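Local coordinates for ABC transporter, substrate binding protein (Agrobacterium tumefaciens, PDB 3C9H), which probably captures a solute in the periplasm for import by an ABC transporter, and binds a magnesium ion, at residues 96-101 with 339-344; 188-193 with 324-329. All blocks are in the same frame, centred on the assembly; numbering follows the deposited sequence.

Contact 1 (96-101 with 339-344); sequences MDLQVK and VKRSRL
Asp97, in the first turn of helix 96-104, and Arg341, on the C-terminal helix 338-353, form a salt bridge between two helices whose backbones stay well separated, the CA atoms of this pair lying 10.5 Å from each other. The arginine does most of the reaching. Its CG is anti to the backbone N (chi1 -170°) and the chain runs extended from CG to NE, crossing the aspartate side chain at about a right angle. NH1 then donates to Asp97 OD2 at 2.9 Å with an N-H...O angle of 147°. The oxygen lies close to the guanidinium plane and is approached on its syn side, from out of the carboxylate plane; the two planes are 24° apart. The second arm is bridged by water 1, which donates to Asp97 OD1 (2.7 Å) and accepts from Arg341 NH2 (2.8 Å), so both carboxylate oxygens and both terminal nitrogens are engaged.

In the two-lobed fold of periplasmic solute-binding proteins, helix 96-104 follows strand 90-93 of one lobe, while the C-terminal helix packs on helix 183-194, which supplies Phe185 for a cation-pi contact with Arg341. Leu98 meets the arginine differently, laying CD2 over one guanidinium face, 3.8 Å from Arg341 NH1, with Tyr74 of helix 70-82 against the leucine. Being close to the start of its helix, the Asp97 carboxylate is probably further stabilised by the helix dipole.

Contact 2 (188-193 with 324-329); sequences MSRDQE and RPVPVS
Helix segment 188-193 passes segment 324-329, extended from Arg324 to Pro327, at side-chain distance, with Arg190 set against Val326 and the nearest CA atoms, those of Arg190 and Arg324, 8.3 Å apart. Strand 323-325 runs parallel to strand 258-268, to which Arg324 is joined by backbone hydrogen bonds with Thr258 and Val260.

Arg190 bends at both chi2 (-52°) and chi3 (-76°), a folded shape that turns its guanidinium onto the valine. The two methyls do different work. Val326 CG1 sits over the centre of one guanidinium face, 3.9 Å from Arg190 CZ, whereas CG2 lies over the same face at its NE end, 3.4 Å from Arg190 NE, and also touches the methylenes CG and CD. Farther out, Pro327 CD approaches Arg190 NH2 obliquely at 4.3 Å. Val326 also touches Tyr335, and Arg190 touches Val259 of strand 258-268.

A water-mediated link joins the segments: water 2 accepts a hydrogen bond from Arg190 NE at 2.7 Å and donates one to Arg324 O at 3.0 Å. The charge is met within the helix itself: Arg190 NH1 forms a salt bridge with Glu193 OE1 at 2.6 Å, an i to i+3 pair on one turn of the helix. With the water held at NE, the carboxylate at NH1 and a methyl over one face, rotation of the guanidinium is probably restricted. The positive charge is probably balanced largely by Glu193, while the neighbouring chain contributes hydrophobic cover and, through the water, a single backbone carbonyl.

In the fold
Contacts 1 and 2 lie on the same side of the chain's centre, with their own centres 12 Å apart, and they touch directly. Met96 CE of contact 1 comes within 3.3 Å of Val326 O of contact 2, and Leu344 CD1 packs 3.5 Å from Gln192 NE2, with Leu344 CD2 3.9 Å from Ser189 CA. Val100 CG2 also meets Val328 CG1 at 3.8 Å. Tyr335, in the chain between 324-329 and 339-344, touches both Asp97 and Val326. The magnesium site of Ser41 and Asp43 is more distant: the Leu98 side chain is about 13 Å from the ion, and contact 2 lies away from that site.

Contact 1 (96-101 with 339-344)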
loop_
_atom_site.group_PDB
_atom_site.type_symbol
_atom_site.label_atom_id
_atom_site.label_comp_id
_atom_site.label_asym_id
_atom_site.label_seq_id
_atom_site.Cartn_x
_atom_site.Cartn_y
_atom_site.Cartn_z
ATOM N N MET A 96 3.873 -4.351 4.498
ATOM C CA MET A 96 5.084 -3.983 5.221
ATOM C C MET A 96 5.598 -5.189 5.992
ATOM O O MET A 96 6.792 -5.463 6.033
ATOM C CB MET A 96 4.811 -2.851 6.207
ATOM C CG MET A 96 4.275 -1.513 5.635
ATOM S SD MET A 96 3.979 -0.215 6.861
ATOM C CE MET A 96 5.655 0.124 7.377
ATOM N N ASP A 97 4.670 -5.881 6.613
ATOM C CA ASP A 97 4.965 -7.064 7.390
ATOM C C ASP A 97 5.619 -8.192 6.585
ATOM O O ASP A 97 6.600 -8.798 7.039
ATOM C CB ASP A 97 3.713 -7.521 8.145
ATOM C CG ASP A 97 2.529 -7.871 7.237
ATOM O OD1 ASP A 97 2.368 -7.286 6.142
ATOM O OD2 ASP A 97 1.707 -8.701 7.681
ATOM N N LEU A 98 5.146 -8.424 5.367
ATOM C CA LEU A 98 5.704 -9.470 4.519
ATOM C C LEU A 98 7.098 -9.089 4.050
ATOM O O LEU A 98 7.943 -9.957 3.863
ATOM C CB LEU A 98 4.794 -9.738 3.298
ATOM C CG LEU A 98 3.394 -10.271 3.662
ATOM C CD1 LEU A 98 2.563 -10.565 2.435
ATOM C CD2 LEU A 98 3.484 -11.506 4.620
ATOM N N GLN A 99 7.329 -7.790 3.841
ATOM C CA GLN A 99 8.644 -7.317 3.436
ATOM C C GLN A 99 9.662 -7.435 4.559
ATOM O O GLN A 99 10.791 -7.834 4.339
ATOM C CB GLN A 99 8.565 -5.888 2.918
ATOM C CG GLN A 99 7.845 -5.793 1.567
ATOM C CD GLN A 99 8.717 -6.253 0.403
ATOM O OE1 GLN A 99 8.820 -7.455 0.129
ATOM N NE2 GLN A 99 9.337 -5.292 -0.306
ATOM N N VAL A 100 9.255 -7.086 5.762
ATOM C CA VAL A 100 10.130 -7.240 6.931
ATOM C C VAL A 100 10.371 -8.732 7.202
ATOM O O VAL A 100 11.495 -9.125 7.483
ATOM C CB VAL A 100 9.577 -6.494 8.162
ATOM C CG1 VAL A 100 10.388 -6.861 9.476
ATOM C CG2 VAL A 100 9.631 -4.985 7.904
ATOM N N LYS A 101 9.343 -9.569 7.082
ATOM C CA LYS A 101 9.571 -11.027 7.143
ATOM C C LYS A 101 10.602 -11.566 6.137
ATOM O O LYS A 101 11.481 -12.325 6.525
ATOM C CB LYS A 101 8.264 -11.811 7.046
ATOM C CG LYS A 101 8.458 -13.323 7.207
ATOM C CD LYS A 101 7.149 -14.000 7.462
ATOM C CE LYS A 101 7.319 -15.514 7.779
ATOM N NZ LYS A 101 8.322 -15.832 8.895
ATOM N N VAL A 339 0.922 -17.701 12.748
ATOM C CA VAL A 339 -0.219 -18.360 13.356
ATOM C C VAL A 339 -1.249 -17.340 13.821
ATOM O O VAL A 339 -2.437 -17.549 13.644
ATOM C CB VAL A 339 0.189 -19.268 14.530
ATOM C CG1 VAL A 339 -1.038 -19.890 15.187
ATOM C CG2 VAL A 339 1.138 -20.353 14.061
ATOM N N LYS A 340 -0.796 -16.244 14.422
ATOM C CA LYS A 340 -1.698 -15.137 14.784
ATOM C C LYS A 340 -2.310 -14.498 13.552
ATOM O O LYS A 340 -3.451 -14.095 13.586
ATOM C CB LYS A 340 -0.976 -14.069 15.580
ATOM C CG LYS A 340 -0.633 -14.499 16.957
ATOM C CD LYS A 340 0.063 -13.400 17.689
ATOM C CE LYS A 340 -0.192 -13.487 19.194
ATOM N NZ LYS A 340 0.353 -12.254 19.849
ATOM N N ARG A 341 -1.535 -14.411 12.475
ATOM C CA ARG A 341 -2.033 -13.962 11.196
ATOM C C ARG A 341 -3.227 -14.799 10.771
ATOM O O ARG A 341 -4.284 -14.258 10.422
ATOM C CB ARG A 341 -0.925 -14.018 10.131
ATOM C CG ARG A 341 -1.283 -13.337 8.811
ATOM C CD ARG A 341 -0.481 -13.864 7.612
ATOM N NE ARG A 341 -0.772 -13.071 6.412
ATOM C CZ ARG A 341 -0.279 -11.855 6.188
ATOM N NH1 ARG A 341 0.559 -11.304 7.067
ATOM N NH2 ARG A 341 -0.630 -11.189 5.082
ATOM N N SER A 342 -3.055 -16.122 10.810
ATOM C CA SER A 342 -4.103 -17.074 10.431
ATOM C C SER A 342 -5.310 -16.971 11.336
ATOM O O SER A 342 -6.430 -17.080 10.872
ATOM C CB SER A 342 -3.590 -18.523 10.482
ATOM O OG SER A 342 -2.742 -18.789 9.398
ATOM N N ARG A 343 -5.082 -16.753 12.620
ATOM C CA ARG A 343 -6.183 -16.638 13.559
ATOM C C ARG A 343 -7.018 -15.378 13.291
ATOM O O ARG A 343 -8.245 -15.431 13.310
ATOM C CB ARG A 343 -5.656 -16.670 14.990
ATOM C CG ARG A 343 -4.960 -18.011 15.368
ATOM C CD ARG A 343 -5.965 -19.157 15.504
ATOM N NE ARG A 343 -5.405 -20.424 16.006
ATOM C CZ ARG A 343 -4.694 -21.293 15.284
ATOM N NH1 ARG A 343 -4.390 -21.031 14.007
ATOM N NH2 ARG A 343 -4.269 -22.432 15.842
ATOM N N LEU A 344 -6.358 -14.249 13.026
ATOM C CA LEU A 344 -7.060 -12.996 12.757
ATOM C C LEU A 344 -7.921 -13.076 11.495
ATOM O O LEU A 344 -8.992 -12.483 11.435
ATOM C CB LEU A 344 -6.060 -11.851 12.618
ATOM C CG LEU A 344 -6.655 -10.471 12.317
ATOM C CD1 LEU A 344 -7.545 -10.008 13.467
ATOM C CD2 LEU A 344 -5.550 -9.473 12.062
HETATM O O HOH W 1 0.300 -8.522 5.026
#

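Contact 2 (188-193 with 324-329)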
loop_
_atom_site.group_PDB
_atom_site.type_symbol
_atom_site.label_atom_id
_atom_site.label_comp_id
_atom_site.label_asym_id
_atom_site.label_seq_id
_atom_site.Cartn_x
_atom_site.Cartn_y
_atom_site.Cartn_z
ATOM N N MET A 188 -6.135 -4.119 8.573
ATOM C CA MET A 188 -6.984 -4.765 9.596
ATOM C C MET A 188 -6.191 -5.029 10.874
ATOM O O MET A 188 -6.675 -4.794 11.982
ATOM C CB MET A 188 -7.589 -6.072 9.073
ATOM C CG MET A 188 -8.412 -6.898 10.117
ATOM S SD MET A 188 -9.900 -6.036 10.631
ATOM C CE MET A 188 -10.220 -4.822 9.314
ATOM N N SER A 189 -4.958 -5.492 10.739
ATOM C CA SER A 189 -4.164 -5.810 11.932
ATOM C C SER A 189 -3.855 -4.528 12.738
ATOM O O SER A 189 -3.860 -4.546 13.990
ATOM C CB SER A 189 -2.912 -6.615 11.560
ATOM O OG SER A 189 -1.879 -5.791 11.033
ATOM N N ARG A 190 -3.674 -3.405 12.028
ATOM C CA ARG A 190 -3.483 -2.119 12.681
ATOM C C ARG A 190 -4.781 -1.568 13.300
ATOM O O ARG A 190 -4.748 -1.003 14.388
ATOM C CB ARG A 190 -2.880 -1.097 11.718
ATOM C CG ARG A 190 -1.577 -1.519 11.051
ATOM C CD ARG A 190 -0.529 -1.981 12.046
ATOM N NE ARG A 190 0.092 -0.863 12.752
ATOM C CZ ARG A 190 0.987 -1.007 13.732
ATOM N NH1 ARG A 190 1.357 -2.224 14.137
ATOM N NH2 ARG A 190 1.524 0.070 14.310
ATOM N N ASP A 191 -5.903 -1.701 12.591
ATOM C CA ASP A 191 -7.215 -1.342 13.142
ATOM C C ASP A 191 -7.450 -2.045 14.498
ATOM O O ASP A 191 -7.869 -1.431 15.466
ATOM C CB ASP A 191 -8.331 -1.759 12.182
ATOM C CG ASP A 191 -8.525 -0.804 11.026
ATOM O OD1 ASP A 191 -8.081 0.364 11.100
ATOM O OD2 ASP A 191 -9.171 -1.219 10.040
ATOM N N GLN A 192 -7.191 -3.344 14.539
ATOM C CA GLN A 192 -7.300 -4.116 15.775
ATOM C C GLN A 192 -6.453 -3.550 16.926
ATOM O O GLN A 192 -6.886 -3.604 18.077
ATOM C CB GLN A 192 -6.920 -5.570 15.528
ATOM C CG GLN A 192 -7.476 -6.496 16.619
ATOM C CD GLN A 192 -7.018 -7.918 16.466
ATOM O OE1 GLN A 192 -5.880 -8.165 16.079
ATOM N NE2 GLN A 192 -7.908 -8.872 16.762
ATOM N N GLU A 193 -5.269 -3.008 16.621
ATOM C CA GLU A 193 -4.390 -2.392 17.647
ATOM C C GLU A 193 -4.838 -0.990 18.121
ATOM O O GLU A 193 -4.538 -0.604 19.248
ATOM C CB GLU A 193 -2.918 -2.358 17.168
ATOM C CG GLU A 193 -2.148 -3.644 17.497
ATOM C CD GLU A 193 -0.903 -3.905 16.609
ATOM O OE1 GLU A 193 -0.371 -2.941 16.001
ATOM O OE2 GLU A 193 -0.457 -5.094 16.532
ATOM N N ARG A 324 -1.809 7.024 12.395
ATOM C CA ARG A 324 -1.269 5.844 13.049
ATOM C C ARG A 324 -0.332 5.100 12.074
ATOM O O ARG A 324 -0.722 4.084 11.493
ATOM C CB ARG A 324 -2.404 4.930 13.537
ATOM C CG ARG A 324 -3.448 5.612 14.435
ATOM C CD ARG A 324 -2.784 6.249 15.670
ATOM N NE ARG A 324 -3.697 6.330 16.810
ATOM C CZ ARG A 324 -4.697 7.202 16.929
ATOM N NH1 ARG A 324 -4.923 8.094 15.982
ATOM N NH2 ARG A 324 -5.479 7.190 17.998
ATOM N N PRO A 325 0.903 5.622 11.886
ATOM C CA PRO A 325 1.871 4.954 10.999
ATOM C C PRO A 325 2.490 3.730 11.631
ATOM O O PRO A 325 2.362 3.524 12.836
ATOM C CB PRO A 325 2.941 6.016 10.742
ATOM C CG PRO A 325 2.820 6.992 11.892
ATOM C CD PRO A 325 1.446 6.858 12.483
ATOM N N VAL A 326 3.172 2.939 10.796
ATOM C CA VAL A 326 3.795 1.677 11.199
ATOM C C VAL A 326 5.335 1.816 11.041
ATOM O O VAL A 326 5.827 2.131 9.951
ATOM C CB VAL A 326 3.271 0.505 10.316
ATOM C CG1 VAL A 326 3.674 -0.826 10.896
ATOM C CG2 VAL A 326 1.723 0.584 10.132
ATOM N N PRO A 327 6.095 1.612 12.136
ATOM C CA PRO A 327 7.566 1.687 12.071
ATOM C C PRO A 327 8.205 0.387 11.544
ATOM O O PRO A 327 7.651 -0.702 11.750
ATOM C CB PRO A 327 7.967 1.938 13.524
ATOM C CG PRO A 327 6.866 1.272 14.344
ATOM C CD PRO A 327 5.607 1.306 13.498
ATOM N N VAL A 328 9.354 0.509 10.877
ATOM C CA VAL A 328 10.066 -0.640 10.265
ATOM C C VAL A 328 11.267 -1.114 11.112
ATOM O O VAL A 328 11.583 -2.311 11.170
ATOM C CB VAL A 328 10.618 -0.257 8.870
ATOM C CG1 VAL A 328 11.091 -1.481 8.119
ATOM C CG2 VAL A 328 9.571 0.497 8.051
ATOM N N SER A 329 11.934 -0.148 11.751
ATOM C CA SER A 329 13.222 -0.348 12.426
ATOM C C SER A 329 13.245 -1.374 13.576
ATOM O O SER A 329 14.307 -1.961 13.842
ATOM C CB SER A 329 13.749 1.003 12.926
ATOM O OG SER A 329 12.788 1.666 13.744
HETATM O O HOH W 2 -0.868 1.615 13.107
#